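PDB 4X1O: 16S rRNA (adenine(1408)-N(1))-methyltransferase from Catenulispora acidiphila, which probably methylates N1 of adenine 1408 in 16S rRNA with S-adenosyl-L-methionine as methyl donor, a modification linked to aminoglycoside resistance. Local coordinates for residues I50-G55 with H118-E123; A59-R64 with I216-A221; W72-V77 with P101-V106; D122-L127 with A156-S161. All coordinates share one frame; numbering follows the deposited sequence.

Interaction 1 (I50-G55 with H118-E123); sequences ILVDVG and HGVADE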
loop_
_atom_site.group_PDB
_atom_site.type_symbol
_atom_site.label_atom_id
_atom_site.label_comp_id
_atom_site.label_asym_id
_atom_site.label_seq_id
_atom_site.Cartn_x
_atom_site.Cartn_y
_atom_site.Cartn_z
ATOM N N ILE A 50 6.331 6.561 -9.913
ATOM C CA ILE A 50 6.249 5.170 -9.511
ATOM C C ILE A 50 5.553 5.106 -8.168
ATOM O O ILE A 50 6.021 5.689 -7.188
ATOM C CB ILE A 50 7.617 4.520 -9.410
ATOM C CG1 ILE A 50 8.279 4.551 -10.799
ATOM C CG2 ILE A 50 7.493 3.083 -8.877
ATOM C CD1 ILE A 50 9.749 4.401 -10.787
ATOM N N LEU A 51 4.425 4.411 -8.142
ATOM C CA LEU A 51 3.622 4.294 -6.937
ATOM C C LEU A 51 3.711 2.884 -6.421
ATOM O O LEU A 51 3.490 1.931 -7.174
ATOM C CB LEU A 51 2.168 4.659 -7.232
ATOM C CG LEU A 51 1.127 4.433 -6.140
ATOM C CD1 LEU A 51 1.383 5.357 -4.968
ATOM C CD2 LEU A 51 -0.266 4.656 -6.706
ATOM N N VAL A 52 4.062 2.740 -5.151
ATOM C CA VAL A 52 4.076 1.405 -4.578
ATOM C C VAL A 52 2.948 1.316 -3.554
ATOM O O VAL A 52 2.918 2.080 -2.590
ATOM C CB VAL A 52 5.431 1.057 -3.949
ATOM C CG1 VAL A 52 5.341 -0.293 -3.213
ATOM C CG2 VAL A 52 6.507 0.986 -5.038
ATOM N N ASP A 53 2.003 0.415 -3.825
ATOM C CA ASP A 53 0.923 0.076 -2.908
ATOM C C ASP A 53 1.324 -1.132 -2.108
ATOM O O ASP A 53 1.426 -2.230 -2.645
ATOM C CB ASP A 53 -0.375 -0.233 -3.636
ATOM C CG ASP A 53 -0.926 0.950 -4.377
ATOM O OD1 ASP A 53 -0.829 2.088 -3.878
ATOM O OD2 ASP A 53 -1.466 0.722 -5.468
ATOM N N VAL A 54 1.535 -0.951 -0.810
ATOM C CA VAL A 54 1.942 -2.069 0.019
ATOM C C VAL A 54 0.699 -2.623 0.691
ATOM O O VAL A 54 -0.014 -1.892 1.373
ATOM C CB VAL A 54 2.985 -1.653 1.067
ATOM C CG1 VAL A 54 3.413 -2.860 1.891
ATOM C CG2 VAL A 54 4.198 -1.013 0.377
ATOM N N GLY A 55 0.435 -3.911 0.505
ATOM C CA GLY A 55 -0.852 -4.462 0.888
ATOM C C GLY A 55 -1.866 -4.038 -0.164
ATOM O O GLY A 55 -2.089 -2.850 -0.386
ATOM N N HIS A 118 14.212 -1.678 -3.777
ATOM C CA HIS A 118 14.804 -0.632 -2.946
ATOM C C HIS A 118 14.897 0.691 -3.700
ATOM O O HIS A 118 15.422 0.751 -4.809
ATOM C CB HIS A 118 16.186 -1.059 -2.455
ATOM C CG HIS A 118 16.155 -1.968 -1.265
ATOM N ND1 HIS A 118 16.520 -1.549 -0.003
ATOM C CD2 HIS A 118 15.782 -3.262 -1.138
ATOM C CE1 HIS A 118 16.388 -2.554 0.846
ATOM N NE2 HIS A 118 15.938 -3.603 0.184
ATOM N N GLY A 119 14.363 1.744 -3.090
ATOM C CA GLY A 119 14.545 3.100 -3.564
ATOM C C GLY A 119 13.844 3.382 -4.869
ATOM O O GLY A 119 14.285 4.237 -5.635
ATOM N N VAL A 120 12.753 2.674 -5.137
ATOM C CA VAL A 120 12.100 2.853 -6.433
ATOM C C VAL A 120 10.897 3.794 -6.385
ATOM O O VAL A 120 10.525 4.371 -7.403
ATOM C CB VAL A 120 11.638 1.510 -7.030
ATOM C CG1 VAL A 120 12.836 0.543 -7.228
ATOM C CG2 VAL A 120 10.536 0.869 -6.196
ATOM N N ALA A 121 10.296 3.962 -5.215
ATOM C CA ALA A 121 8.964 4.577 -5.174
ATOM C C ALA A 121 9.003 6.102 -5.035
ATOM O O ALA A 121 9.709 6.640 -4.176
ATOM C CB ALA A 121 8.156 3.971 -4.048
ATOM N N ASP A 122 8.240 6.795 -5.882
ATOM C CA ASP A 122 7.982 8.223 -5.697
ATOM C C ASP A 122 6.914 8.473 -4.646
ATOM O O ASP A 122 6.767 9.590 -4.155
ATOM C CB ASP A 122 7.532 8.863 -7.011
ATOM C CG ASP A 122 8.612 8.847 -8.068
ATOM O OD1 ASP A 122 9.713 9.373 -7.806
ATOM O OD2 ASP A 122 8.350 8.312 -9.158
ATOM N N GLU A 123 6.139 7.448 -4.336
ATOM C CA GLU A 123 5.052 7.551 -3.367
ATOM C C GLU A 123 4.734 6.171 -2.866
ATOM O O GLU A 123 4.723 5.224 -3.652
ATOM C CB GLU A 123 3.817 8.181 -4.005
ATOM C CG GLU A 123 2.640 8.358 -3.087
ATOM C CD GLU A 123 1.529 9.155 -3.766
ATOM O OE1 GLU A 123 1.594 9.343 -5.001
ATOM O OE2 GLU A 123 0.603 9.605 -3.070
#
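Asp-122 grips Ile-50 at both polar atoms of its backbone. Its OD2 accepts from Ile-50 N at 2.8 Å, through the lone pair turned away from OD1. Its own backbone N gives a bond of 2.8 Å to Ile-50 O, bent at the hydrogen (136°). The carboxylate lies back beside its own main chain, with CG next to the backbone N (chi1 -65°), and this brings OD2 to the Ile-50 N-H. OD1 forms a salt bridge with Lys-153. Glu-123 N makes only a weak bond to the same Ile-50 O. The next bond is regular: Val-52 N reaches Glu-123 O at 3.0 Å and is nearly straight (174°).

These bonds start the parallel pairing of strands 49-54 and 123-127 in the central sheet of a Rossmann-like methyltransferase fold. Leu-51 and Glu-123 are paired there, and their side chains run alongside each other. Leu-51 CD1 lies on the Glu-123 aliphatic chain, 3.8 Å from CG, while Glu-123 OE1 forms a salt bridge with Arg-49.

Other apolar contacts involve the neighbouring residues. Val-52 CG2 meets Ala-121 CB at 3.6 Å and more loosely touches Val-120 CG2. The Ile-50 side chain packs separately against the Val-120 carbonyl, with CD1 3.5 Å from Val-120 O.

Interaction 2 (A59-R64 with I216-A221); sequences ARTAYR and ISSSWA
Trp-220 lays one ring face against the extended side chain of Arg-60. The contact joins the start of helix 60-68 to the loop between strands 200-212 and 229-239, at the cosubstrate pocket of this Rossmann-like methyltransferase. Thr-61 binds S-adenosyl-L-methionine, and Ser-217 and Ser-218 bind S-adenosyl-L-homocysteine, in structures of this protein with those ligands.

Arg-60 is extended from CG to NE, which lets the chain cross the indole obliquely from CB to the guanidinium. CD sits over the face of the six-membered ring, 3.6 Å from its centroid, a CH-pi contact. The guanidinium follows almost flat on the same ring, with the planes 12° apart and NE 3.3 Å from CZ3. NH1 then turns to the loop backbone and bonds to Ser-219 O at 2.7 Å. That oxygen lies in the guanidinium plane, whereas the donor stands above the carbonyl plane. Trp-220 NE1 bonds to Thr-87 OG1, and Arg-90 makes a cation-pi contact with the same tryptophan.

Tyr-63 meets Trp-220 obliquely, CD2 to CH2 at 3.8 Å, with the ring planes at 55°. Its hydroxyl bonds to Gly-98 O.

Thr-61 works on the loop main chain. OG1 stands beside its own backbone N (chi1 -56°) and accepts from Ser-218 N at 2.8 Å. A second, water-mediated link is likely: a water accepts from Thr-61 N at 3.0 Å and lies 2.8 Å from Ser-218 O.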
loop_
_atom_site.group_PDB
_atom_site.type_symbol
_atom_site.label_atom_id
_atom_site.label_comp_id
_atom_site.label_asym_id
_atom_site.label_seq_id
_atom_site.Cartn_x
_atom_site.Cartn_y
_atom_site.Cartn_z
ATOM N N ALA A 59 -6.277 -6.218 -4.947
ATOM C CA ALA A 59 -5.535 -5.302 -5.805
ATOM C C ALA A 59 -6.388 -4.597 -6.858
ATOM O O ALA A 59 -5.846 -4.025 -7.793
ATOM C CB ALA A 59 -4.370 -6.021 -6.476
ATOM N N ARG A 60 -7.709 -4.599 -6.689
ATOM C CA ARG A 60 -8.560 -3.798 -7.561
ATOM C C ARG A 60 -8.243 -2.310 -7.391
ATOM O O ARG A 60 -8.356 -1.540 -8.331
ATOM C CB ARG A 60 -10.053 -4.056 -7.290
ATOM C CG ARG A 60 -10.952 -3.357 -8.307
ATOM C CD ARG A 60 -12.444 -3.606 -8.092
ATOM N NE ARG A 60 -13.222 -3.016 -9.180
ATOM C CZ ARG A 60 -14.548 -3.073 -9.291
ATOM N NH1 ARG A 60 -15.287 -3.686 -8.369
ATOM N NH2 ARG A 60 -15.142 -2.517 -10.342
ATOM N N THR A 61 -7.846 -1.898 -6.183
ATOM C CA THR A 61 -7.553 -0.482 -5.981
ATOM C C THR A 61 -6.323 -0.057 -6.796
ATOM O O THR A 61 -6.324 0.999 -7.434
ATOM C CB THR A 61 -7.350 -0.177 -4.484
ATOM O OG1 THR A 61 -8.517 -0.601 -3.777
ATOM C CG2 THR A 61 -7.142 1.309 -4.255
ATOM N N ALA A 62 -5.294 -0.897 -6.790
ATOM C CA ALA A 62 -4.091 -0.669 -7.586
ATOM C C ALA A 62 -4.422 -0.657 -9.070
ATOM O O ALA A 62 -3.922 0.171 -9.826
ATOM C CB ALA A 62 -3.048 -1.734 -7.290
ATOM N N TYR A 63 -5.273 -1.588 -9.477
ATOM C CA TYR A 63 -5.701 -1.660 -10.874
ATOM C C TYR A 63 -6.384 -0.367 -11.313
ATOM O O TYR A 63 -6.078 0.164 -12.368
ATOM C CB TYR A 63 -6.641 -2.843 -11.055
ATOM C CG TYR A 63 -7.313 -2.918 -12.406
ATOM C CD1 TYR A 63 -6.628 -3.387 -13.520
ATOM C CD2 TYR A 63 -8.643 -2.537 -12.565
ATOM C CE1 TYR A 63 -7.256 -3.471 -14.767
ATOM C CE2 TYR A 63 -9.276 -2.611 -13.802
ATOM C CZ TYR A 63 -8.580 -3.075 -14.897
ATOM O OH TYR A 63 -9.226 -3.145 -16.119
ATOM N N ARG A 64 -7.293 0.146 -10.486
ATOM C CA ARG A 64 -7.992 1.376 -10.807
ATOM C C ARG A 64 -7.038 2.569 -10.865
ATOM O O ARG A 64 -7.225 3.443 -11.702
ATOM C CB ARG A 64 -9.123 1.639 -9.801
ATOM C CG ARG A 64 -10.266 0.622 -9.898
ATOM C CD ARG A 64 -11.455 1.002 -9.012
ATOM N NE ARG A 64 -12.080 2.243 -9.461
ATOM C CZ ARG A 64 -12.381 3.263 -8.664
ATOM N NH1 ARG A 64 -12.124 3.186 -7.364
ATOM N NH2 ARG A 64 -12.948 4.354 -9.166
ATOM N N ILE A 216 -10.004 3.595 -1.097
ATOM C CA ILE A 216 -8.901 2.912 -0.427
ATOM C C ILE A 216 -9.083 1.402 -0.347
ATOM O O ILE A 216 -8.159 0.682 0.022
ATOM C CB ILE A 216 -8.700 3.448 0.998
ATOM C CG1 ILE A 216 -9.957 3.213 1.835
ATOM C CG2 ILE A 216 -8.346 4.926 0.970
ATOM C CD1 ILE A 216 -9.787 3.587 3.286
ATOM N N SER A 217 -10.270 0.912 -0.686
ATOM C CA SER A 217 -10.519 -0.520 -0.599
ATOM C C SER A 217 -11.552 -0.969 -1.615
ATOM O O SER A 217 -12.640 -1.410 -1.250
ATOM C CB SER A 217 -10.978 -0.910 0.807
ATOM O OG SER A 217 -11.023 -2.323 0.954
ATOM N N SER A 218 -11.207 -0.851 -2.890
ATOM C CA SER A 218 -12.027 -1.438 -3.949
ATOM C C SER A 218 -11.919 -2.955 -3.910
ATOM O O SER A 218 -10.897 -3.513 -3.519
ATOM C CB SER A 218 -11.600 -0.920 -5.327
ATOM O OG SER A 218 -11.768 0.483 -5.431
ATOM N N SER A 219 -12.979 -3.625 -4.335
ATOM C CA SER A 219 -12.980 -5.073 -4.404
ATOM C C SER A 219 -13.820 -5.534 -5.579
ATOM O O SER A 219 -14.784 -4.873 -5.951
ATOM C CB SER A 219 -13.516 -5.681 -3.103
ATOM O OG SER A 219 -13.572 -7.093 -3.202
ATOM N N TRP A 220 -13.448 -6.670 -6.157
ATOM C CA TRP A 220 -14.201 -7.267 -7.252
ATOM C C TRP A 220 -15.507 -7.854 -6.731
ATOM O O TRP A 220 -16.419 -8.135 -7.502
ATOM C CB TRP A 220 -13.371 -8.346 -7.965
ATOM C CG TRP A 220 -12.148 -7.808 -8.658
ATOM C CD1 TRP A 220 -10.844 -8.102 -8.370
ATOM C CD2 TRP A 220 -12.117 -6.870 -9.738
ATOM N NE1 TRP A 220 -10.003 -7.414 -9.215
ATOM C CE2 TRP A 220 -10.757 -6.640 -10.056
ATOM C CE3 TRP A 220 -13.102 -6.195 -10.465
ATOM C CZ2 TRP A 220 -10.362 -5.772 -11.072
ATOM C CZ3 TRP A 220 -12.703 -5.327 -11.476
ATOM C CH2 TRP A 220 -11.348 -5.125 -11.766
ATOM N N ALA A 221 -15.594 -8.011 -5.415
ATOM C CA ALA A 221 -16.799 -8.528 -4.782
ATOM C C ALA A 221 -17.854 -7.438 -4.622
ATOM O O ALA A 221 -19.053 -7.721 -4.577
ATOM C CB ALA A 221 -16.467 -9.137 -3.433
HETATM O O HOH W 1 -8.114 -3.449 -3.651
#

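Interaction 3 (W72-V77 with P101-V106); sequences WLVVGV and PNLVLV
Asn-102 holds CG between its backbone N and carbonyl carbon (chi1 56°), and this turn points the amide at the Trp-72 main chain. ND2 donates to Trp-72 O at 2.9 Å, with the acceptor close to the amide plane. The same nitrogen bonds to Ala-66 O of helix 60-68, so two carbonyls fix the rotation of the amide. Leu-103 has CG anti to the backbone N (chi1 179°), which swings CD1 back across to Val-74 CG1 at 3.7 Å.

The backbones continue the pairing from the Asn-102 end. Val-74 N donates to Asn-102 O at 2.9 Å. Val-104 N then donates to Val-74 O, Gly-76 N to Val-104 O, and Val-106 N to Gly-76 O. The last is the shortest at 2.7 Å and nearly straight. Weaker CA-H...O contacts lie between these bonds.

Side chains alternate between the two faces. Val-74 and Leu-103 lie on one face, against Ala-62 of helix 60-68. Gly-76 has no side chain; its partner Leu-105 is on the Leu-103 face and touches Ala-59. On the other face, Val-75 CG1 meets Val-106 CG2 at 3.7 Å. Leu-73 CD1 adds a contact to Val-104 CG2 at 3.9 Å, and helix 37-46 packs on Leu-73 and Val-75.

The two strands run parallel within 18°. With helix 85-91 between them in the chain, they form a beta-alpha-beta unit of the Rossmann-like methyltransferase fold. Strand 72-78 ends in Asp-78, which binds S-adenosyl-L-methionine.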
loop_
_atom_site.group_PDB
_atom_site.type_symbol
_atom_site.label_atom_id
_atom_site.label_comp_id
_atom_site.label_asym_id
_atom_site.label_seq_id
_atom_site.Cartn_x
_atom_site.Cartn_y
_atom_site.Cartn_z
ATOM N N TRP A 72 1.693 6.445 -14.707
ATOM C CA TRP A 72 2.256 5.944 -13.442
ATOM C C TRP A 72 2.605 4.473 -13.553
ATOM O O TRP A 72 1.841 3.697 -14.119
ATOM C CB TRP A 72 1.290 6.089 -12.260
ATOM C CG TRP A 72 0.952 7.486 -11.854
ATOM C CD1 TRP A 72 1.419 8.643 -12.396
ATOM C CD2 TRP A 72 0.053 7.862 -10.802
ATOM N NE1 TRP A 72 0.860 9.726 -11.747
ATOM C CE2 TRP A 72 0.016 9.267 -10.767
ATOM C CE3 TRP A 72 -0.726 7.140 -9.891
ATOM C CZ2 TRP A 72 -0.767 9.971 -9.846
ATOM C CZ3 TRP A 72 -1.510 7.841 -8.978
ATOM C CH2 TRP A 72 -1.522 9.240 -8.970
ATOM N N LEU A 73 3.741 4.087 -12.983
ATOM C CA LEU A 73 4.019 2.672 -12.786
ATOM C C LEU A 73 3.464 2.314 -11.406
ATOM O O LEU A 73 3.912 2.855 -10.403
ATOM C CB LEU A 73 5.515 2.395 -12.877
ATOM C CG LEU A 73 5.925 0.918 -12.833
ATOM C CD1 LEU A 73 5.342 0.155 -14.016
ATOM C CD2 LEU A 73 7.446 0.810 -12.829
ATOM N N VAL A 74 2.452 1.454 -11.370
ATOM C CA VAL A 74 1.755 1.145 -10.135
ATOM C C VAL A 74 2.194 -0.237 -9.707
ATOM O O VAL A 74 1.945 -1.208 -10.404
ATOM C CB VAL A 74 0.226 1.197 -10.314
ATOM C CG1 VAL A 74 -0.484 0.771 -9.018
ATOM C CG2 VAL A 74 -0.206 2.595 -10.751
ATOM N N VAL A 75 2.865 -0.320 -8.569
ATOM C CA VAL A 75 3.440 -1.581 -8.118
ATOM C C VAL A 75 2.719 -2.033 -6.873
ATOM O O VAL A 75 2.825 -1.380 -5.850
ATOM C CB VAL A 75 4.940 -1.432 -7.803
ATOM C CG1 VAL A 75 5.554 -2.774 -7.456
ATOM C CG2 VAL A 75 5.641 -0.793 -8.995
ATOM N N GLY A 76 1.994 -3.146 -6.956
ATOM C CA GLY A 76 1.307 -3.656 -5.789
ATOM C C GLY A 76 2.135 -4.751 -5.157
ATOM O O GLY A 76 2.565 -5.675 -5.838
ATOM N N VAL A 77 2.377 -4.646 -3.856
ATOM C CA VAL A 77 3.239 -5.592 -3.173
ATOM C C VAL A 77 2.471 -6.268 -2.065
ATOM O O VAL A 77 2.074 -5.619 -1.113
ATOM C CB VAL A 77 4.490 -4.915 -2.566
ATOM C CG1 VAL A 77 5.458 -5.972 -2.059
ATOM C CG2 VAL A 77 5.173 -4.015 -3.590
ATOM N N PRO A 101 -0.980 -2.367 -18.519
ATOM C CA PRO A 101 0.399 -2.828 -18.657
ATOM C C PRO A 101 1.308 -2.122 -17.678
ATOM O O PRO A 101 2.419 -2.595 -17.445
ATOM C CB PRO A 101 0.750 -2.468 -20.105
ATOM C CG PRO A 101 -0.101 -1.272 -20.385
ATOM C CD PRO A 101 -1.401 -1.542 -19.671
ATOM N N ASN A 102 0.835 -1.022 -17.085
ATOM C CA ASN A 102 1.616 -0.303 -16.082
ATOM C C ASN A 102 1.390 -0.761 -14.651
ATOM O O ASN A 102 1.856 -0.109 -13.711
ATOM C CB ASN A 102 1.296 1.187 -16.149
ATOM C CG ASN A 102 -0.192 1.476 -15.978
ATOM O OD1 ASN A 102 -1.053 0.704 -16.411
ATOM N ND2 ASN A 102 -0.501 2.617 -15.375
ATOM N N LEU A 103 0.615 -1.828 -14.485
ATOM C CA LEU A 103 0.430 -2.442 -13.184
ATOM C C LEU A 103 1.377 -3.634 -13.026
ATOM O O LEU A 103 1.430 -4.550 -13.868
ATOM C CB LEU A 103 -1.031 -2.868 -13.000
ATOM C CG LEU A 103 -1.383 -3.558 -11.692
ATOM C CD1 LEU A 103 -1.276 -2.511 -10.553
ATOM C CD2 LEU A 103 -2.778 -4.143 -11.745
ATOM N N VAL A 104 2.139 -3.612 -11.948
ATOM C CA VAL A 104 3.038 -4.693 -11.614
ATOM C C VAL A 104 2.653 -5.250 -10.248
ATOM O O VAL A 104 2.680 -4.534 -9.245
ATOM C CB VAL A 104 4.512 -4.227 -11.593
ATOM C CG1 VAL A 104 5.424 -5.408 -11.304
ATOM C CG2 VAL A 104 4.890 -3.587 -12.927
ATOM N N LEU A 105 2.289 -6.530 -10.210
ATOM C CA LEU A 105 1.877 -7.146 -8.958
ATOM C C LEU A 105 2.984 -8.057 -8.455
ATOM O O LEU A 105 3.315 -9.064 -9.090
ATOM C CB LEU A 105 0.567 -7.917 -9.143
ATOM C CG LEU A 105 -0.576 -7.014 -9.619
ATOM C CD1 LEU A 105 -1.812 -7.831 -10.027
ATOM C CD2 LEU A 105 -0.931 -5.967 -8.569
ATOM N N VAL A 106 3.559 -7.675 -7.317
ATOM C CA VAL A 106 4.731 -8.337 -6.737
ATOM C C VAL A 106 4.358 -9.190 -5.542
ATOM O O VAL A 106 3.684 -8.714 -4.630
ATOM C CB VAL A 106 5.790 -7.291 -6.264
ATOM C CG1 VAL A 106 6.971 -7.983 -5.563
ATOM C CG2 VAL A 106 6.258 -6.428 -7.436
#

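Interaction 4 (D122-L127 with A156-S161); sequences DEVMVL and APLEIS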
loop_
_atom_site.group_PDB
_atom_site.type_symbol
_atom_site.label_atom_id
_atom_site.label_comp_id
_atom_site.label_asym_id
_atom_site.label_seq_id
_atom_site.Cartn_x
_atom_site.Cartn_y
_atom_site.Cartn_z
ATOM N N ASP A 122 8.240 6.795 -5.882
ATOM C CA ASP A 122 7.982 8.223 -5.697
ATOM C C ASP A 122 6.914 8.473 -4.646
ATOM O O ASP A 122 6.767 9.590 -4.155
ATOM C CB ASP A 122 7.532 8.863 -7.011
ATOM C CG ASP A 122 8.612 8.847 -8.068
ATOM O OD1 ASP A 122 9.713 9.373 -7.806
ATOM O OD2 ASP A 122 8.350 8.312 -9.158
ATOM N N GLU A 123 6.139 7.448 -4.336
ATOM C CA GLU A 123 5.052 7.551 -3.367
ATOM C C GLU A 123 4.734 6.171 -2.866
ATOM O O GLU A 123 4.723 5.224 -3.652
ATOM C CB GLU A 123 3.817 8.181 -4.005
ATOM C CG GLU A 123 2.640 8.358 -3.087
ATOM C CD GLU A 123 1.529 9.155 -3.766
ATOM O OE1 GLU A 123 1.594 9.343 -5.001
ATOM O OE2 GLU A 123 0.603 9.605 -3.070
ATOM N N VAL A 124 4.484 6.045 -1.566
ATOM C CA VAL A 124 4.163 4.745 -0.987
ATOM C C VAL A 124 2.799 4.848 -0.352
ATOM O O VAL A 124 2.534 5.782 0.402
ATOM C CB VAL A 124 5.203 4.310 0.051
ATOM C CG1 VAL A 124 4.799 2.981 0.706
ATOM C CG2 VAL A 124 6.596 4.247 -0.600
ATOM N N MET A 125 1.913 3.919 -0.669
ATOM C CA MET A 125 0.571 3.968 -0.099
ATOM C C MET A 125 0.282 2.697 0.657
ATOM O O MET A 125 0.486 1.599 0.131
ATOM C CB MET A 125 -0.494 4.169 -1.189
ATOM C CG MET A 125 -0.452 5.545 -1.850
ATOM S SD MET A 125 -1.896 5.691 -2.947
ATOM C CE MET A 125 -2.953 6.755 -1.965
ATOM N N VAL A 126 -0.192 2.845 1.892
ATOM C CA VAL A 126 -0.628 1.694 2.680
ATOM C C VAL A 126 -2.113 1.846 2.927
ATOM O O VAL A 126 -2.527 2.582 3.811
ATOM C CB VAL A 126 0.150 1.597 4.008
ATOM C CG1 VAL A 126 -0.337 0.415 4.850
ATOM C CG2 VAL A 126 1.655 1.489 3.738
ATOM N N LEU A 127 -2.933 1.181 2.118
ATOM C CA LEU A 127 -4.363 1.429 2.176
ATOM C C LEU A 127 -5.100 0.237 2.786
ATOM O O LEU A 127 -4.972 -0.898 2.314
ATOM C CB LEU A 127 -4.901 1.740 0.771
ATOM C CG LEU A 127 -4.152 2.812 -0.032
ATOM C CD1 LEU A 127 -4.780 2.974 -1.418
ATOM C CD2 LEU A 127 -4.119 4.153 0.711
ATOM N N ALA A 156 9.820 10.981 -1.008
ATOM C CA ALA A 156 8.548 10.331 -1.318
ATOM C C ALA A 156 7.564 10.421 -0.164
ATOM O O ALA A 156 7.939 10.166 0.976
ATOM C CB ALA A 156 8.783 8.840 -1.678
ATOM N N PRO A 157 6.302 10.758 -0.458
ATOM C CA PRO A 157 5.282 10.722 0.593
ATOM C C PRO A 157 4.865 9.296 0.911
ATOM O O PRO A 157 4.870 8.410 0.045
ATOM C CB PRO A 157 4.098 11.494 -0.005
ATOM C CG PRO A 157 4.536 11.972 -1.342
ATOM C CD PRO A 157 5.756 11.213 -1.746
ATOM N N LEU A 158 4.543 9.081 2.178
ATOM C CA LEU A 158 3.906 7.857 2.608
ATOM C C LEU A 158 2.506 8.217 3.050
ATOM O O LEU A 158 2.322 9.159 3.806
ATOM C CB LEU A 158 4.674 7.196 3.734
ATOM C CG LEU A 158 3.928 6.127 4.536
ATOM C CD1 LEU A 158 3.788 4.816 3.762
ATOM C CD2 LEU A 158 4.660 5.899 5.842
ATOM N N GLU A 159 1.511 7.496 2.556
ATOM C CA GLU A 159 0.133 7.767 2.963
ATOM C C GLU A 159 -0.402 6.480 3.543
ATOM O O GLU A 159 -0.375 5.451 2.876
ATOM C CB GLU A 159 -0.735 8.225 1.794
ATOM C CG GLU A 159 -0.485 9.654 1.349
ATOM C CD GLU A 159 0.080 9.724 -0.051
ATOM O OE1 GLU A 159 0.437 8.656 -0.594
ATOM O OE2 GLU A 159 0.160 10.840 -0.609
ATOM N N ILE A 160 -0.847 6.521 4.795
ATOM C CA ILE A 160 -1.416 5.344 5.435
ATOM C C ILE A 160 -2.876 5.638 5.710
ATOM O O ILE A 160 -3.207 6.717 6.204
ATOM C CB ILE A 160 -0.698 4.991 6.744
ATOM C CG1 ILE A 160 0.773 4.671 6.488
ATOM C CG2 ILE A 160 -1.383 3.818 7.442
ATOM C CD1 ILE A 160 1.572 4.576 7.785
ATOM N N SER A 161 -3.749 4.697 5.372
ATOM C CA SER A 161 -5.182 4.887 5.570
ATOM C C SER A 161 -5.724 3.676 6.283
ATOM O O SER A 161 -5.721 2.564 5.736
ATOM C CB SER A 161 -5.918 5.090 4.236
ATOM O OG SER A 161 -5.653 6.367 3.678
#
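Val-124 and Val-126 each make two backbone hydrogen bonds to strand 157-161. Val-124 N donates to Pro-157 O and Glu-159 N to Val-124 O, both at 2.9 Å. Val-126 N reaches Glu-159 O at 2.8 Å, nearly straight at the hydrogen (176°), and Ser-161 N closes the ladder on Val-126 O. The strands run parallel, as neighbours in the central sheet of the Rossmann-like fold.

The apolar contacts lie on the face of Val-124, Val-126, Leu-158 and Ile-160. Leu-158 CD1 reaches across to Val-124 CG1 at 3.7 Å and also touches Val-126 CG2. Val-126 CB meets Ile-160 CG1 at 4.0 Å. Helix 142-151 packs on this face through Leu-148.

The other face is polar at one end. Glu-159 bends at chi2 (115°), and this carries its carboxylate back toward Glu-123. The two side chains meet at about a right angle, with their carboxylate planes 51° apart. Glu-123 OE2 is 2.7 Å from Glu-159 OE1. Met-125 CG lies 3.5 Å from the same Glu-159 OE1, and His-234 touches Glu-159 from strand 229-239.

Two carboxylate oxygens this close suggest that one of the acids holds a proton and shares it. The salt bridge from Glu-123 OE1 to Arg-49 would probably favour the charged form of Glu-123. The proton would then more likely sit on Glu-159.

Overall arrangement
Interactions 1, 3 and 4 lie in one sheet, where the order 103-107, 72-78, 49-54, 123-127, 157-163 is parallel throughout. Interactions 1 and 4 share Asp-122 and Glu-123, and their centres are about 8 Å apart. Those of interactions 1 and 3 are about 9 Å apart. Interaction 3 falls in sequence between the two segments of interaction 1. Interaction 4 starts on the segment that ends interaction 1. The two segments of interaction 2 span interactions 3 and 4 in sequence. Its helix 60-68 packs on the sheet through Ala-62. Interaction 2 holds Thr-61, Ser-217 and Ser-218 of the cosubstrate site, while the sheet contacts lie next to others, such as Ile-110 near Val-77 and Leu-133 near Val-126.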